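Staphylococcal nuclease domain-containing protein 1 (Drosophila melanogaster, PDB 2WAC) cleaves both DNA and RNA as an endonuclease, associates with the RNA-induced silencing complex, and binds peptides bearing symmetrically dimethylated arginine through its Tudor domain. Local coordinates at residues 64-69 / 96-101; 135-140 / 174-179; 150-155 / 189-194; 5-10 / 18-23; 118-123 / 183-188. All blocks are in the same frame, centred on the assembly; numbering follows the deposited sequence.

Contact 1: 64-69 / 96-101; sequences LDNQWY and TNRLAA
A single side-chain hydrogen bond, from R98 NH2 to N66 OD1 at 2.7 Å, spans two chain segments whose nearest CA atoms, those of W68 and L99, are 9.0 Å apart. The bond is nearly straight (169° at the hydrogen) and leaves the guanidinium in its own plane, but it is tilted from the N66 carbonyl plane, the two flat groups being turned 43° apart. R98 gets there by bending at chi3 (74°), while its NE is held by the backbone O of Q61 and NH2 makes a further, weak bond to F62 O. Both segments belong to the Tudor domain, an SH3-like five-stranded antiparallel sheet, and residues 64-69 fall within the region involved in dimethylarginine binding. Strands 68-77 and 99-101 flank strand 57-61 there, and W68 bridges them: its CZ3 lies 3.5 Å from R98 O and 4.1 Å from A100 CB, both approached obliquely to the ring, which also meets F40 of helix 26-42. The turn carrying N66 is an Asx turn, D65 OD1 accepting from Q67 N at 3.1 Å.

Contact 2: 135-140 / 174-179; sequences RAFSED and KQLVAE
L176 carries this contact, losing more surface to it than any other residue, and its two methyls divide the facing helix between them. CD1 packs beside F137, 3.9 Å from CB and 4.0 Å from CD1 of the ring, an oblique approach in which the two side chains cross at about a right angle. CD2 meets A136 CB at 4.2 Å and lies 3.9 Å from D140 OD2. The F137 ring packs on L118 beyond the leucine. D140 and L176 run alongside each other, pointing opposite ways, and a water lies between the D140 carboxylate and that of E179, just past the end of helix 172-178: it is 3.2 Å from D140 OD2 and 2.7 Å from E179 OE1. The helix segments run at 138° to one another with axes 10.9 Å apart, and L176 reaches across this spacing. Helix 127-141 and helix 172-178 thus meet over strand 113-118, where L118 touches both F137 and L176; I12 of strand 5-12 adjoins F137, and helix 193-208 packs against V177.

Contact 3: 150-155 / 189-194; sequences VELKVT and ERKLKE
Apolar packing centres on L152, which faces the 189-194 segment and takes in three of its side chains. L152 CD2 lies 4.1 Å from L192 CD1, L152 CD1 lies 4.2 Å from the aliphatic CD of K191, and the leucine crosses E189 at about a right angle, its two methyls against E189 CG. L192 CD2 completes the packing at 3.9 Å from E151 CB. K191 bends at chi3 (-83°), which packs its CE on the carbonyl oxygen E151 O at 3.4 Å. E151 and L152 form a classic beta bulge opposite L160 of the neighbouring strand 159-164, and this part of strand 145-152 packs against the 3-10 segment 190-192 that leads into helix 193-208. The polar link across the contact is a water, which accepts from K191 NZ at 3.0 Å and from K153 N at 3.3 Å. The carboxylates turn to other partners: E189 OE1 forms a salt bridge with R187 NE, although E189 OE2 rests 3.4 Å from L152 CD2, and E151 OE2 accepts from T162 OG1 and N149 ND2.

Contact 4: 5-10 / 18-23; sequences ENVIVT and FFAQSV
Q21 crosses T10 at about a right angle in the hairpin of strands 5-12 and 17-22, and the glutamine, on the face it shares with I8, can be followed outward from the backbone. Its CB lies 4.1 Å from I8 O, the carbonyl that also accepts from Q21 N. Beyond it CG, anti to the carbonyl carbon (chi1 -70°), comes to 3.8 Å from T10 CG2, and CD is nearer that methyl at 3.4 Å. At the tip OE1 and NE2 both lie by the same methyl, and NE2 donates to D87 O; T10 OG1 is bonded to Y88 O, and these two bonds tie the hairpin to the loop after strand 80-85. I8 and Q21 form the antiparallel hydrogen-bonded pair, with both bonds at 2.9 Å (I8 N to Q21 O and Q21 N to I8 O). T10 N to F19 O and V23 N to N6 O extend the pairing. On the other face V9 is paired with A20 without hydrogen bonds, and V9 CG1 meets F18 CB at 4.0 Å. V7 CB also meets A20 CB, at 3.9 Å. Strand 5-12 is flanked by strand 145-152 and strand 17-22 by strand 113-118, in a closed five-stranded sheet consistent with the OB-fold of a staphylococcal-nuclease-like domain; L163 of strand 159-164 touches V9 and F18.

Contact 5: 118-123 / 183-188; sequences LALVAL and LAEQRG
Three backbone hydrogen bonds join L120 and A122 to L183 and E185. A122 and L183 form a hydrogen-bonded antiparallel pair, A122 N giving to L183 O at 2.8 Å and L183 N to A122 O at 2.7 Å. E185 N donates to L120 O at 2.8 Å. L120, at the third position of the type II turn from L118 to V121, has its N satisfied by a water at 3.0 Å; this water donates in turn to E185 OE1 at 2.6 Å. The glutamate chain, fully extended from a chi1 of -178°, thus bridges back to the turn. Its other oxygen, OE2, has a long salt bridge to R187 NH1, but the arginine's stronger partner is E189, through NE. R187 CD packs at 3.8 Å on L120 CD2. L120 of the turn packs on L195, V196 and Y199 of helix 193-208, and A184 N of the short two-stranded sheet donates to Q203 OE1 of the same helix; A119 of the turn touches strands 145-152 and 159-164.

How the contacts relate
Contact 1 stands apart in the Tudor domain, with its 64-69 segment in the dimethylarginine-binding region, its centre about 34 to 39 Å from those of contacts 2, 3 and 5. Contact 4 comes nearest to it, about 24 Å between centres, and its T10 and Q21 bond to Y88 and D87, respectively, of that same region. The other three cluster on the far side. Contact 5 links them: L118 packs on F137 and L176 of contact 2 (F137 CZ to L118 CD1 3.8 Å), while R187 and A119 reach L152 and E151 of contact 3. F18 of contact 4 also touches L118. Contacts 3 and 4 both reach the same sheet, where strands 145-152 and 5-12 are neighbours; their nearest atoms are about 6 Å apart.

Contact 1: 64-69 / 96-101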
# COMPACT_ATOMS: atom_id res chain seq x y z
N LEU A 64 -4.38 15.11 10.32
CA LEU A 64 -4.77 14.28 11.47
C LEU A 64 -4.05 14.66 12.77
O LEU A 64 -4.70 14.82 13.81
CB LEU A 64 -4.55 12.79 11.18
CG LEU A 64 -4.91 11.84 12.33
CD1 LEU A 64 -6.41 11.70 12.44
CD2 LEU A 64 -4.25 10.48 12.14
N ASP A 65 -2.73 14.81 12.70
CA ASP A 65 -1.92 14.99 13.91
C ASP A 65 -1.13 16.31 13.97
O ASP A 65 -0.47 16.59 14.98
CB ASP A 65 -0.98 13.79 14.12
CG ASP A 65 0.02 13.60 12.97
OD1 ASP A 65 -0.06 14.31 11.95
OD2 ASP A 65 0.91 12.74 13.11
N ASN A 66 -1.22 17.10 12.90
CA ASN A 66 -0.44 18.34 12.73
C ASN A 66 1.08 18.14 12.76
O ASN A 66 1.83 19.06 13.08
CB ASN A 66 -0.88 19.44 13.72
CG ASN A 66 -2.22 20.04 13.36
OD1 ASN A 66 -2.73 19.87 12.25
ND2 ASN A 66 -2.82 20.76 14.31
N GLN A 67 1.53 16.93 12.42
CA GLN A 67 2.96 16.66 12.31
C GLN A 67 3.41 16.69 10.85
O GLN A 67 2.59 16.50 9.94
CB GLN A 67 3.33 15.32 12.98
CG GLN A 67 2.92 15.20 14.46
CD GLN A 67 3.42 16.35 15.34
OE1 GLN A 67 4.57 16.78 15.23
NE2 GLN A 67 2.55 16.84 16.22
N TRP A 68 4.69 16.95 10.64
CA TRP A 68 5.25 17.10 9.30
C TRP A 68 5.80 15.77 8.76
O TRP A 68 6.54 15.07 9.46
CB TRP A 68 6.34 18.18 9.29
CG TRP A 68 5.83 19.57 9.59
CD1 TRP A 68 5.76 20.18 10.81
CD2 TRP A 68 5.33 20.53 8.64
NE1 TRP A 68 5.25 21.45 10.68
CE2 TRP A 68 4.98 21.69 9.36
CE3 TRP A 68 5.16 20.51 7.25
CZ2 TRP A 68 4.45 22.83 8.74
CZ3 TRP A 68 4.63 21.65 6.63
CH2 TRP A 68 4.28 22.79 7.38
N TYR A 69 5.43 15.43 7.53
CA TYR A 69 5.84 14.20 6.86
C TYR A 69 6.42 14.49 5.47
O TYR A 69 6.14 15.54 4.89
CB TYR A 69 4.65 13.24 6.70
CG TYR A 69 4.02 12.75 8.00
CD1 TYR A 69 3.22 13.58 8.77
CD2 TYR A 69 4.20 11.43 8.42
CE1 TYR A 69 2.64 13.13 9.95
CE2 TYR A 69 3.62 10.97 9.60
CZ TYR A 69 2.84 11.83 10.36
OH TYR A 69 2.26 11.37 11.52
N THR A 96 -2.53 24.19 0.27
CA THR A 96 -1.10 24.36 -0.03
C THR A 96 -0.35 25.15 1.05
O THR A 96 0.88 25.09 1.11
CB THR A 96 -0.87 25.03 -1.41
OG1 THR A 96 -1.56 26.29 -1.45
CG2 THR A 96 -1.39 24.14 -2.53
N ASN A 97 -1.08 25.89 1.88
CA ASN A 97 -0.46 26.57 3.03
C ASN A 97 0.02 25.62 4.13
O ASN A 97 0.66 26.05 5.09
CB ASN A 97 -1.33 27.73 3.57
CG ASN A 97 -2.68 27.27 4.11
OD1 ASN A 97 -2.81 26.19 4.69
ND2 ASN A 97 -3.69 28.12 3.95
N ARG A 98 -0.28 24.33 3.98
CA ARG A 98 0.23 23.29 4.88
C ARG A 98 1.38 22.51 4.22
O ARG A 98 1.77 21.43 4.69
CB ARG A 98 -0.89 22.34 5.31
CG ARG A 98 -1.88 22.97 6.28
CD ARG A 98 -3.00 22.01 6.64
NE ARG A 98 -2.57 20.95 7.55
CZ ARG A 98 -2.68 21.00 8.88
NH1 ARG A 98 -3.20 22.06 9.48
NH2 ARG A 98 -2.26 19.98 9.60
N LEU A 99 1.91 23.07 3.14
CA LEU A 99 3.06 22.51 2.45
C LEU A 99 4.25 23.45 2.58
O LEU A 99 4.10 24.67 2.57
CB LEU A 99 2.76 22.26 0.97
CG LEU A 99 1.51 21.43 0.61
CD1 LEU A 99 1.33 21.36 -0.90
CD2 LEU A 99 1.56 20.04 1.21
N ALA A 100 5.44 22.86 2.72
CA ALA A 100 6.68 23.63 2.76
C ALA A 100 7.74 22.92 1.93
O ALA A 100 7.61 21.73 1.63
CB ALA A 100 7.14 23.80 4.20
N ALA A 101 8.79 23.65 1.56
CA ALA A 101 9.94 23.06 0.90
C ALA A 101 10.60 22.08 1.85
O ALA A 101 10.86 22.40 3.01
CB ALA A 101 10.92 24.14 0.46

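Contact 2: 135-140 / 174-179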
# COMPACT_ATOMS: atom_id res chain seq x y z
N ARG A 135 -12.19 -5.26 4.02
CA ARG A 135 -12.23 -5.41 5.48
C ARG A 135 -11.46 -6.66 5.92
O ARG A 135 -10.67 -6.60 6.87
CB ARG A 135 -13.68 -5.49 5.96
CG ARG A 135 -13.84 -5.36 7.48
CD ARG A 135 -15.03 -6.19 7.99
NE ARG A 135 -14.87 -7.62 7.74
CZ ARG A 135 -14.09 -8.44 8.44
NH1 ARG A 135 -13.38 -7.98 9.47
NH2 ARG A 135 -14.01 -9.72 8.12
N ALA A 136 -11.70 -7.77 5.23
CA ALA A 136 -11.06 -9.05 5.55
C ALA A 136 -9.55 -9.02 5.35
O ALA A 136 -8.81 -9.57 6.16
CB ALA A 136 -11.69 -10.17 4.73
N PHE A 137 -9.10 -8.37 4.28
CA PHE A 137 -7.67 -8.30 3.96
C PHE A 137 -6.92 -7.38 4.91
O PHE A 137 -5.78 -7.67 5.28
CB PHE A 137 -7.46 -7.87 2.50
CG PHE A 137 -6.01 -7.81 2.08
CD1 PHE A 137 -5.17 -8.92 2.25
CD2 PHE A 137 -5.49 -6.66 1.50
CE1 PHE A 137 -3.84 -8.86 1.86
CE2 PHE A 137 -4.15 -6.60 1.10
CZ PHE A 137 -3.33 -7.70 1.29
N SER A 138 -7.56 -6.28 5.30
CA SER A 138 -6.99 -5.34 6.27
C SER A 138 -6.84 -5.97 7.65
O SER A 138 -5.84 -5.73 8.34
CB SER A 138 -7.85 -4.08 6.35
OG SER A 138 -7.32 -3.17 7.30
N GLU A 139 -7.82 -6.77 8.05
CA GLU A 139 -7.76 -7.49 9.32
C GLU A 139 -6.62 -8.51 9.31
O GLU A 139 -5.98 -8.75 10.34
CB GLU A 139 -9.09 -8.18 9.62
CG GLU A 139 -9.30 -8.51 11.09
CD GLU A 139 -10.53 -9.37 11.35
OE1 GLU A 139 -11.53 -9.22 10.63
OE2 GLU A 139 -10.48 -10.19 12.29
N ASP A 140 -6.37 -9.10 8.14
CA ASP A 140 -5.29 -10.07 7.96
C ASP A 140 -3.90 -9.46 8.09
O ASP A 140 -3.05 -10.00 8.80
CB ASP A 140 -5.41 -10.75 6.58
CG ASP A 140 -6.56 -11.75 6.50
OD1 ASP A 140 -7.06 -12.19 7.55
OD2 ASP A 140 -6.95 -12.10 5.37
N LYS A 174 -4.54 -15.83 -1.51
CA LYS A 174 -5.16 -17.11 -1.86
C LYS A 174 -6.26 -17.49 -0.86
O LYS A 174 -7.29 -18.03 -1.25
CB LYS A 174 -4.11 -18.22 -1.93
CG LYS A 174 -4.63 -19.54 -2.48
CD LYS A 174 -3.56 -20.61 -2.47
CE LYS A 174 -4.11 -21.93 -2.98
NZ LYS A 174 -3.06 -22.99 -3.06
N GLN A 175 -6.02 -17.19 0.41
CA GLN A 175 -7.01 -17.45 1.46
C GLN A 175 -8.30 -16.65 1.22
O GLN A 175 -9.39 -17.16 1.46
CB GLN A 175 -6.44 -17.14 2.85
CG GLN A 175 -7.27 -17.70 4.00
CD GLN A 175 -6.64 -17.46 5.36
OE1 GLN A 175 -6.47 -16.32 5.79
NE2 GLN A 175 -6.32 -18.55 6.05
N LEU A 176 -8.16 -15.42 0.73
CA LEU A 176 -9.31 -14.60 0.33
C LEU A 176 -10.12 -15.28 -0.78
O LEU A 176 -11.35 -15.24 -0.77
CB LEU A 176 -8.86 -13.21 -0.14
CG LEU A 176 -8.18 -12.23 0.83
CD1 LEU A 176 -7.83 -10.94 0.08
CD2 LEU A 176 -9.05 -11.92 2.04
N VAL A 177 -9.41 -15.90 -1.73
CA VAL A 177 -10.03 -16.69 -2.80
C VAL A 177 -10.74 -17.93 -2.23
O VAL A 177 -11.91 -18.16 -2.54
CB VAL A 177 -8.99 -17.08 -3.89
CG1 VAL A 177 -9.64 -17.88 -5.00
CG2 VAL A 177 -8.30 -15.85 -4.46
N ALA A 178 -10.04 -18.70 -1.40
CA ALA A 178 -10.59 -19.93 -0.81
C ALA A 178 -11.80 -19.67 0.09
O ALA A 178 -12.67 -20.53 0.22
CB ALA A 178 -9.51 -20.68 -0.03
N GLU A 179 -11.85 -18.48 0.69
CA GLU A 179 -12.99 -18.06 1.52
C GLU A 179 -14.15 -17.50 0.69
O GLU A 179 -15.21 -17.17 1.25
CB GLU A 179 -12.55 -17.04 2.56
CG GLU A 179 -11.75 -17.63 3.72
CD GLU A 179 -11.03 -16.59 4.55
OE1 GLU A 179 -10.92 -15.42 4.11
OE2 GLU A 179 -10.57 -16.93 5.66
O HOH W 1 -9.89 -13.35 5.45

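Contact 3: 150-155 / 189-194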
# COMPACT_ATOMS: atom_id res chain seq x y z
N VAL A 150 7.78 -10.82 -4.58
CA VAL A 150 7.41 -10.19 -5.85
C VAL A 150 7.26 -11.29 -6.91
O VAL A 150 8.21 -12.03 -7.18
CB VAL A 150 8.45 -9.12 -6.30
CG1 VAL A 150 8.10 -8.56 -7.68
CG2 VAL A 150 8.53 -7.99 -5.28
N GLU A 151 6.07 -11.39 -7.48
CA GLU A 151 5.75 -12.45 -8.45
C GLU A 151 5.99 -12.02 -9.89
O GLU A 151 6.39 -12.83 -10.73
CB GLU A 151 4.31 -12.92 -8.28
CG GLU A 151 3.94 -13.41 -6.87
CD GLU A 151 4.62 -14.71 -6.48
OE1 GLU A 151 5.11 -15.44 -7.37
OE2 GLU A 151 4.66 -15.01 -5.27
N LEU A 152 5.72 -10.74 -10.18
CA LEU A 152 5.91 -10.19 -11.51
C LEU A 152 6.18 -8.70 -11.44
O LEU A 152 5.45 -7.95 -10.79
CB LEU A 152 4.67 -10.44 -12.39
CG LEU A 152 4.81 -10.13 -13.89
CD1 LEU A 152 5.64 -11.19 -14.60
CD2 LEU A 152 3.45 -10.02 -14.54
N LYS A 153 7.25 -8.28 -12.11
CA LYS A 153 7.53 -6.86 -12.31
C LYS A 153 6.63 -6.32 -13.41
O LYS A 153 6.47 -6.94 -14.46
CB LYS A 153 9.00 -6.64 -12.69
CG LYS A 153 10.01 -7.04 -11.63
CD LYS A 153 11.42 -7.01 -12.20
CE LYS A 153 12.45 -7.51 -11.19
NZ LYS A 153 12.64 -6.56 -10.06
N VAL A 154 6.02 -5.16 -13.15
CA VAL A 154 5.17 -4.49 -14.13
C VAL A 154 5.73 -3.10 -14.39
O VAL A 154 5.96 -2.33 -13.46
CB VAL A 154 3.70 -4.36 -13.63
CG1 VAL A 154 2.81 -3.77 -14.72
CG2 VAL A 154 3.16 -5.72 -13.19
N THR A 155 5.96 -2.78 -15.66
CA THR A 155 6.49 -1.48 -16.04
C THR A 155 5.44 -0.38 -15.86
O THR A 155 4.35 -0.46 -16.42
CB THR A 155 7.03 -1.49 -17.49
OG1 THR A 155 7.94 -2.59 -17.66
CG2 THR A 155 7.76 -0.19 -17.81
N GLU A 189 1.28 -15.27 -18.31
CA GLU A 189 2.71 -15.42 -18.01
C GLU A 189 3.00 -16.85 -17.55
O GLU A 189 2.44 -17.30 -16.54
CB GLU A 189 3.19 -14.42 -16.95
CG GLU A 189 3.28 -12.98 -17.43
CD GLU A 189 1.99 -12.20 -17.26
OE1 GLU A 189 0.96 -12.80 -16.87
OE2 GLU A 189 1.99 -10.98 -17.51
N ARG A 190 3.84 -17.56 -18.29
CA ARG A 190 4.18 -18.95 -17.98
C ARG A 190 4.77 -19.10 -16.58
O ARG A 190 4.42 -20.05 -15.87
CB ARG A 190 5.08 -19.55 -19.09
CG ARG A 190 6.02 -20.71 -18.72
CD ARG A 190 5.35 -21.99 -18.18
NE ARG A 190 4.32 -22.58 -19.03
CZ ARG A 190 4.01 -23.88 -19.06
NH1 ARG A 190 3.05 -24.31 -19.86
NH2 ARG A 190 4.66 -24.75 -18.29
N LYS A 191 5.62 -18.16 -16.16
CA LYS A 191 6.18 -18.17 -14.80
C LYS A 191 5.11 -18.05 -13.70
O LYS A 191 5.37 -18.38 -12.54
CB LYS A 191 7.27 -17.10 -14.64
CG LYS A 191 6.78 -15.65 -14.65
CD LYS A 191 7.93 -14.65 -14.49
CE LYS A 191 8.31 -14.45 -13.03
NZ LYS A 191 9.41 -13.46 -12.87
N LEU A 192 3.92 -17.59 -14.08
CA LEU A 192 2.80 -17.47 -13.14
C LEU A 192 1.78 -18.61 -13.23
O LEU A 192 0.78 -18.61 -12.51
CB LEU A 192 2.10 -16.12 -13.32
CG LEU A 192 2.88 -14.85 -12.99
CD1 LEU A 192 2.03 -13.62 -13.28
CD2 LEU A 192 3.35 -14.84 -11.53
N LYS A 193 2.05 -19.59 -14.10
CA LYS A 193 1.09 -20.67 -14.39
C LYS A 193 0.69 -21.49 -13.15
O LYS A 193 -0.49 -21.73 -12.92
CB LYS A 193 1.65 -21.60 -15.48
CG LYS A 193 0.72 -22.72 -15.89
CD LYS A 193 1.48 -23.78 -16.66
CE LYS A 193 0.57 -24.91 -17.11
NZ LYS A 193 0.04 -25.69 -15.95
N GLU A 194 1.69 -21.92 -12.38
CA GLU A 194 1.46 -22.72 -11.18
C GLU A 194 0.57 -21.98 -10.19
O GLU A 194 -0.41 -22.54 -9.69
CB GLU A 194 2.79 -23.10 -10.53
CG GLU A 194 2.68 -23.94 -9.27
CD GLU A 194 4.01 -24.51 -8.83
OE1 GLU A 194 4.70 -25.14 -9.66
OE2 GLU A 194 4.38 -24.33 -7.65
O HOH W 2 9.27 -10.53 -13.37

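Contact 4: 5-10 / 18-23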
# COMPACT_ATOMS: atom_id res chain seq x y z
N GLU A 5 10.81 -11.17 1.57
CA GLU A 5 11.16 -9.94 2.27
C GLU A 5 10.23 -9.74 3.45
O GLU A 5 9.00 -9.82 3.31
CB GLU A 5 11.11 -8.72 1.34
CG GLU A 5 11.72 -7.45 1.94
CD GLU A 5 11.27 -6.16 1.25
OE1 GLU A 5 10.39 -6.22 0.36
OE2 GLU A 5 11.78 -5.08 1.62
N ASN A 6 10.81 -9.51 4.63
CA ASN A 6 10.03 -9.24 5.83
C ASN A 6 9.54 -7.79 5.82
O ASN A 6 10.34 -6.86 5.92
CB ASN A 6 10.85 -9.54 7.09
CG ASN A 6 11.11 -11.03 7.28
OD1 ASN A 6 10.20 -11.86 7.14
ND2 ASN A 6 12.35 -11.38 7.61
N VAL A 7 8.23 -7.63 5.66
CA VAL A 7 7.62 -6.30 5.57
C VAL A 7 6.52 -6.07 6.60
O VAL A 7 6.07 -7.01 7.26
CB VAL A 7 7.03 -6.00 4.15
CG1 VAL A 7 8.10 -6.13 3.07
CG2 VAL A 7 5.83 -6.90 3.84
N ILE A 8 6.10 -4.81 6.73
CA ILE A 8 4.89 -4.44 7.45
C ILE A 8 3.97 -3.69 6.48
O ILE A 8 4.40 -2.74 5.82
CB ILE A 8 5.21 -3.54 8.68
CG1 ILE A 8 5.89 -4.35 9.78
CG2 ILE A 8 3.94 -2.85 9.21
CD1 ILE A 8 6.59 -3.51 10.84
N VAL A 9 2.72 -4.13 6.39
CA VAL A 9 1.75 -3.48 5.50
C VAL A 9 1.17 -2.25 6.20
O VAL A 9 0.55 -2.36 7.26
CB VAL A 9 0.64 -4.45 5.03
CG1 VAL A 9 -0.37 -3.73 4.14
CG2 VAL A 9 1.24 -5.64 4.29
N THR A 10 1.37 -1.08 5.58
CA THR A 10 1.04 0.20 6.21
C THR A 10 -0.21 0.89 5.64
O THR A 10 -0.83 1.71 6.32
CB THR A 10 2.24 1.17 6.20
OG1 THR A 10 2.73 1.33 4.86
CG2 THR A 10 3.36 0.64 7.08
N PHE A 18 -1.47 -2.33 -2.04
CA PHE A 18 -1.06 -2.06 -0.67
C PHE A 18 0.34 -1.47 -0.64
O PHE A 18 1.14 -1.70 -1.55
CB PHE A 18 -1.13 -3.33 0.19
CG PHE A 18 -0.23 -4.45 -0.28
CD1 PHE A 18 -0.68 -5.37 -1.22
CD2 PHE A 18 1.06 -4.57 0.22
CE1 PHE A 18 0.15 -6.40 -1.66
CE2 PHE A 18 1.90 -5.59 -0.22
CZ PHE A 18 1.44 -6.51 -1.16
N PHE A 19 0.63 -0.70 0.41
CA PHE A 19 1.97 -0.19 0.65
C PHE A 19 2.61 -0.97 1.78
O PHE A 19 1.97 -1.25 2.80
CB PHE A 19 1.92 1.30 1.00
CG PHE A 19 1.62 2.20 -0.17
CD1 PHE A 19 0.32 2.31 -0.65
CD2 PHE A 19 2.62 2.95 -0.77
CE1 PHE A 19 0.03 3.15 -1.73
CE2 PHE A 19 2.35 3.78 -1.84
CZ PHE A 19 1.04 3.89 -2.32
N ALA A 20 3.88 -1.31 1.60
CA ALA A 20 4.63 -2.05 2.60
C ALA A 20 5.96 -1.37 2.92
O ALA A 20 6.63 -0.85 2.03
CB ALA A 20 4.86 -3.48 2.15
N GLN A 21 6.33 -1.39 4.21
CA GLN A 21 7.64 -0.96 4.66
C GLN A 21 8.52 -2.17 4.91
O GLN A 21 8.04 -3.20 5.37
CB GLN A 21 7.54 -0.16 5.97
CG GLN A 21 6.89 1.21 5.86
CD GLN A 21 6.56 1.81 7.22
OE1 GLN A 21 6.59 1.12 8.24
NE2 GLN A 21 6.23 3.10 7.23
N SER A 22 9.81 -2.04 4.60
CA SER A 22 10.80 -3.06 4.95
C SER A 22 11.07 -3.03 6.46
O SER A 22 11.28 -1.96 7.03
CB SER A 22 12.09 -2.82 4.17
OG SER A 22 13.13 -3.68 4.60
N VAL A 23 11.07 -4.20 7.09
CA VAL A 23 11.29 -4.29 8.55
C VAL A 23 12.69 -3.81 8.96
O VAL A 23 12.85 -3.17 10.00
CB VAL A 23 10.97 -5.71 9.11
CG1 VAL A 23 11.49 -5.89 10.53
CG2 VAL A 23 9.47 -5.98 9.06
O HOH W 3 13.38 -6.47 6.07

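Contact 5: 118-123 / 183-188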
# COMPACT_ATOMS: atom_id res chain seq x y z
N LEU A 118 -1.80 -6.90 -5.02
CA LEU A 118 -1.98 -8.24 -4.47
C LEU A 118 -2.16 -9.22 -5.62
O LEU A 118 -3.11 -9.11 -6.40
CB LEU A 118 -3.16 -8.30 -3.49
CG LEU A 118 -3.32 -9.56 -2.63
CD1 LEU A 118 -2.16 -9.75 -1.66
CD2 LEU A 118 -4.64 -9.53 -1.87
N ALA A 119 -1.22 -10.16 -5.73
CA ALA A 119 -1.10 -11.01 -6.92
C ALA A 119 -2.34 -11.85 -7.22
O ALA A 119 -2.84 -12.56 -6.35
CB ALA A 119 0.13 -11.91 -6.80
N LEU A 120 -2.83 -11.72 -8.45
CA LEU A 120 -3.88 -12.58 -9.02
C LEU A 120 -5.26 -12.49 -8.36
O LEU A 120 -6.09 -13.39 -8.52
CB LEU A 120 -3.41 -14.04 -9.09
CG LEU A 120 -2.05 -14.41 -9.70
CD1 LEU A 120 -1.83 -15.90 -9.58
CD2 LEU A 120 -1.94 -13.98 -11.16
N VAL A 121 -5.51 -11.41 -7.63
CA VAL A 121 -6.78 -11.21 -6.93
C VAL A 121 -7.62 -10.16 -7.65
O VAL A 121 -7.13 -9.06 -7.95
CB VAL A 121 -6.55 -10.82 -5.44
CG1 VAL A 121 -7.79 -10.20 -4.83
CG2 VAL A 121 -6.10 -12.03 -4.63
N ALA A 122 -8.87 -10.50 -7.94
CA ALA A 122 -9.83 -9.55 -8.50
C ALA A 122 -10.99 -9.36 -7.52
O ALA A 122 -11.51 -10.33 -6.98
CB ALA A 122 -10.35 -10.03 -9.85
N LEU A 123 -11.37 -8.11 -7.30
CA LEU A 123 -12.52 -7.79 -6.44
C LEU A 123 -13.82 -8.34 -7.02
O LEU A 123 -13.96 -8.42 -8.24
CB LEU A 123 -12.64 -6.28 -6.21
CG LEU A 123 -11.77 -5.60 -5.15
CD1 LEU A 123 -12.01 -4.10 -5.22
CD2 LEU A 123 -12.05 -6.12 -3.74
N LEU A 183 -12.27 -12.90 -6.48
CA LEU A 183 -12.10 -13.75 -7.66
C LEU A 183 -10.62 -14.00 -7.94
O LEU A 183 -9.76 -13.16 -7.62
CB LEU A 183 -12.78 -13.12 -8.88
CG LEU A 183 -14.29 -12.85 -8.80
CD1 LEU A 183 -14.74 -11.97 -9.96
CD2 LEU A 183 -15.10 -14.14 -8.77
N ALA A 184 -10.33 -15.16 -8.52
CA ALA A 184 -8.98 -15.48 -8.98
C ALA A 184 -8.80 -14.91 -10.38
O ALA A 184 -9.71 -14.98 -11.21
CB ALA A 184 -8.77 -16.98 -8.98
N GLU A 185 -7.62 -14.35 -10.64
CA GLU A 185 -7.32 -13.77 -11.95
C GLU A 185 -6.62 -14.78 -12.85
O GLU A 185 -5.66 -15.43 -12.44
CB GLU A 185 -6.47 -12.50 -11.80
CG GLU A 185 -6.14 -11.79 -13.11
CD GLU A 185 -5.18 -10.63 -12.94
OE1 GLU A 185 -4.45 -10.59 -11.93
OE2 GLU A 185 -5.15 -9.76 -13.83
N GLN A 186 -7.11 -14.89 -14.07
CA GLN A 186 -6.49 -15.71 -15.10
C GLN A 186 -5.61 -14.82 -15.99
O GLN A 186 -6.09 -13.84 -16.56
CB GLN A 186 -7.57 -16.41 -15.94
CG GLN A 186 -7.04 -17.25 -17.09
CD GLN A 186 -6.22 -18.44 -16.63
OE1 GLN A 186 -6.66 -19.23 -15.79
NE2 GLN A 186 -5.02 -18.58 -17.19
N ARG A 187 -4.33 -15.15 -16.06
CA ARG A 187 -3.39 -14.49 -16.98
C ARG A 187 -2.31 -15.45 -17.50
O ARG A 187 -2.11 -16.53 -16.95
CB ARG A 187 -2.78 -13.22 -16.37
CG ARG A 187 -2.06 -13.41 -15.04
CD ARG A 187 -1.80 -12.06 -14.38
NE ARG A 187 -0.92 -11.21 -15.19
CZ ARG A 187 -0.79 -9.89 -15.04
NH1 ARG A 187 -1.49 -9.25 -14.11
NH2 ARG A 187 0.04 -9.22 -15.82
N GLY A 188 -1.62 -15.03 -18.56
CA GLY A 188 -0.82 -15.95 -19.38
C GLY A 188 0.67 -16.12 -19.14
O GLY A 188 1.27 -17.01 -19.73
O HOH W 4 -2.70 -9.50 -10.40